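Local coordinates for nucleoporin 53 (Pichia guilliermondii, PDB 3P3D), which probably serves, as a protein of which this is the RNA recognition motif domain, as a structural constituent of the nuclear pore, and may bind phospholipid or nucleic acid, at residues 33-38 / 66-71. Residues are numbered along the deposited sequence; the frame is centred on the assembly and turned at random.
Sequences ILEDFE and KITYDN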
loop_
_atom_site.group_PDB
_atom_site.type_symbol
_atom_site.label_atom_id
_atom_site.label_comp_id
_atom_site.label_asym_id
_atom_site.label_seq_id
_atom_site.Cartn_x
_atom_site.Cartn_y
_atom_site.Cartn_z
ATOM N N ILE A 33 5.852 0.292 -8.034
ATOM C CA ILE A 33 6.007 0.678 -6.643
ATOM C C ILE A 33 7.484 1.017 -6.333
ATOM O O ILE A 33 8.392 0.320 -6.787
ATOM C CB ILE A 33 5.430 -0.421 -5.714
ATOM C CG1 ILE A 33 3.897 -0.480 -5.897
ATOM C CG2 ILE A 33 5.797 -0.135 -4.254
ATOM C CD1 ILE A 33 3.209 -1.617 -5.182
ATOM N N LEU A 34 7.716 2.084 -5.576
ATOM C CA LEU A 34 9.098 2.582 -5.335
ATOM C C LEU A 34 9.784 1.893 -4.162
ATOM O O LEU A 34 10.973 1.613 -4.224
ATOM C CB LEU A 34 9.139 4.093 -5.087
ATOM C CG LEU A 34 8.882 5.035 -6.263
ATOM C CD1 LEU A 34 9.329 6.417 -5.833
ATOM C CD2 LEU A 34 9.604 4.630 -7.545
ATOM N N GLU A 35 9.039 1.625 -3.096
ATOM C CA GLU A 35 9.557 0.813 -2.023
ATOM C C GLU A 35 10.122 -0.483 -2.601
ATOM O O GLU A 35 9.603 -1.001 -3.604
ATOM C CB GLU A 35 8.458 0.492 -1.006
ATOM C CG GLU A 35 8.048 1.634 -0.098
ATOM C CD GLU A 35 7.047 2.609 -0.715
ATOM O OE1 GLU A 35 6.582 2.372 -1.857
ATOM O OE2 GLU A 35 6.737 3.636 -0.059
ATOM N N ASP A 36 11.177 -0.995 -1.960
ATOM C CA ASP A 36 11.815 -2.280 -2.305
ATOM C C ASP A 36 11.234 -3.446 -1.493
ATOM O O ASP A 36 11.967 -4.095 -0.723
ATOM C CB ASP A 36 13.340 -2.209 -2.075
ATOM C CG ASP A 36 14.082 -3.517 -2.480
ATOM O OD1 ASP A 36 13.592 -4.285 -3.364
ATOM O OD2 ASP A 36 15.173 -3.778 -1.905
ATOM N N PHE A 37 9.936 -3.728 -1.657
ATOM C CA PHE A 37 9.331 -4.893 -0.992
ATOM C C PHE A 37 9.860 -6.169 -1.646
ATOM O O PHE A 37 10.013 -6.238 -2.873
ATOM C CB PHE A 37 7.794 -4.872 -1.056
ATOM C CG PHE A 37 7.174 -3.710 -0.345
ATOM C CD1 PHE A 37 7.173 -3.646 1.032
ATOM C CD2 PHE A 37 6.599 -2.670 -1.053
ATOM C CE1 PHE A 37 6.610 -2.567 1.688
ATOM C CE2 PHE A 37 6.033 -1.598 -0.405
ATOM C CZ PHE A 37 6.038 -1.547 0.967
ATOM N N GLU A 38 10.126 -7.166 -0.812
ATOM C CA GLU A 38 10.638 -8.449 -1.255
ATOM C C GLU A 38 9.776 -9.073 -2.356
ATOM O O GLU A 38 10.292 -9.590 -3.327
ATOM C CB GLU A 38 10.759 -9.410 -0.056
ATOM N N LYS A 66 2.602 1.830 3.823
ATOM C CA LYS A 66 2.656 2.912 2.883
ATOM C C LYS A 66 3.144 2.304 1.606
ATOM O O LYS A 66 3.946 1.366 1.636
ATOM C CB LYS A 66 3.591 3.986 3.396
ATOM C CG LYS A 66 3.833 5.174 2.500
ATOM C CD LYS A 66 4.868 6.066 3.218
ATOM C CE LYS A 66 5.676 6.922 2.291
ATOM N NZ LYS A 66 4.801 8.019 1.807
ATOM N N ILE A 67 2.614 2.802 0.488
ATOM C CA ILE A 67 3.047 2.390 -0.852
ATOM C C ILE A 67 3.216 3.657 -1.666
ATOM O O ILE A 67 2.361 4.506 -1.643
ATOM C CB ILE A 67 1.968 1.529 -1.555
ATOM C CG1 ILE A 67 1.643 0.269 -0.751
ATOM C CG2 ILE A 67 2.377 1.199 -2.965
ATOM C CD1 ILE A 67 0.620 -0.622 -1.471
ATOM N N THR A 68 4.301 3.769 -2.408
ATOM C CA THR A 68 4.595 4.983 -3.123
ATOM C C THR A 68 4.781 4.620 -4.581
ATOM O O THR A 68 5.588 3.744 -4.906
ATOM C CB THR A 68 5.866 5.657 -2.537
ATOM O OG1 THR A 68 5.731 5.709 -1.113
ATOM C CG2 THR A 68 6.068 7.109 -3.074
ATOM N N TYR A 69 4.027 5.303 -5.447
ATOM C CA TYR A 69 4.110 5.145 -6.889
ATOM C C TYR A 69 5.002 6.234 -7.578
ATOM O O TYR A 69 5.477 7.123 -6.903
ATOM C CB TYR A 69 2.682 5.203 -7.450
ATOM C CG TYR A 69 1.794 4.077 -6.978
ATOM C CD1 TYR A 69 1.883 2.806 -7.548
ATOM C CD2 TYR A 69 0.853 4.277 -5.963
ATOM C CE1 TYR A 69 1.058 1.768 -7.121
ATOM C CE2 TYR A 69 0.019 3.249 -5.550
ATOM C CZ TYR A 69 0.135 1.998 -6.130
ATOM O OH TYR A 69 -0.660 0.972 -5.676
ATOM N N ASP A 70 5.216 6.132 -8.904
ATOM C CA ASP A 70 5.976 7.122 -9.741
ATOM C C ASP A 70 5.186 8.356 -10.143
ATOM O O ASP A 70 5.786 9.311 -10.701
ATOM C CB ASP A 70 6.306 6.577 -11.141
ATOM C CG ASP A 70 7.134 5.359 -11.124
ATOM O OD1 ASP A 70 7.305 4.753 -12.226
ATOM O OD2 ASP A 70 7.613 5.016 -10.019
ATOM N N ASN A 71 3.857 8.307 -10.023
ATOM C CA ASN A 71 3.022 9.291 -10.718
ATOM C C ASN A 71 1.684 9.501 -10.043
ATOM O O ASN A 71 1.258 8.655 -9.285
ATOM C CB ASN A 71 2.844 8.880 -12.182
ATOM C CG ASN A 71 1.917 7.707 -12.355
ATOM O OD1 ASN A 71 0.739 7.873 -12.655
ATOM N ND2 ASN A 71 2.437 6.521 -12.168
#
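A bend at chi2 of E35 (82°) turns its carboxylate back on T68, whose OG1 stands beside its own backbone N (chi1 -48°), so that the N-H and the hydroxyl lie side by side, each opposite one carboxylate oxygen. T68 N gives its hydrogen to E35 OE1 at 2.7 Å, and T68 OG1 donates to E35 OE2 at 2.5 Å; both oxygens are met on their syn sides, slightly out of the carboxylate plane. Glutamate suits the place because its two acceptors match this pair of donors, and the twin bonds restrict rotation of the carboxylate. The ammonium of K66, its NZ 5.1 Å from E35 OE2, may add a favourable field without making contact. The carbonyl of T68 is engaged as well: L34 N donates to T68 O at 2.8 Å, almost in line with the C=O.

In this RNA recognition motif, with its antiparallel sheet and packed helices, the loop 33-38 that follows helix 20-27 is thus bonded to the end of strand 64-68, just before the chain passes through residues 69-71 into helix 72-79. Away from these polar bonds, I33 and I67 meet through branched aliphatic side chains suited to their buried positions, I33 CD1 3.7 Å from I67 CG2. That same methyl of I67 sits over one face of the Y69 ring, offset toward its rim, while I33 CG1 runs alongside the tyrosine, 3.8 Å from CE1. Tyrosine suits this place because its ring offers the isoleucines an apolar surface while its hydroxyl is hydrogen-bonded to F27 O. F37, an apolar aromatic fit for burial against I24, turns its ring edge to the strand, with K66 O near the ring plane, 3.6 Å from F37 CZ.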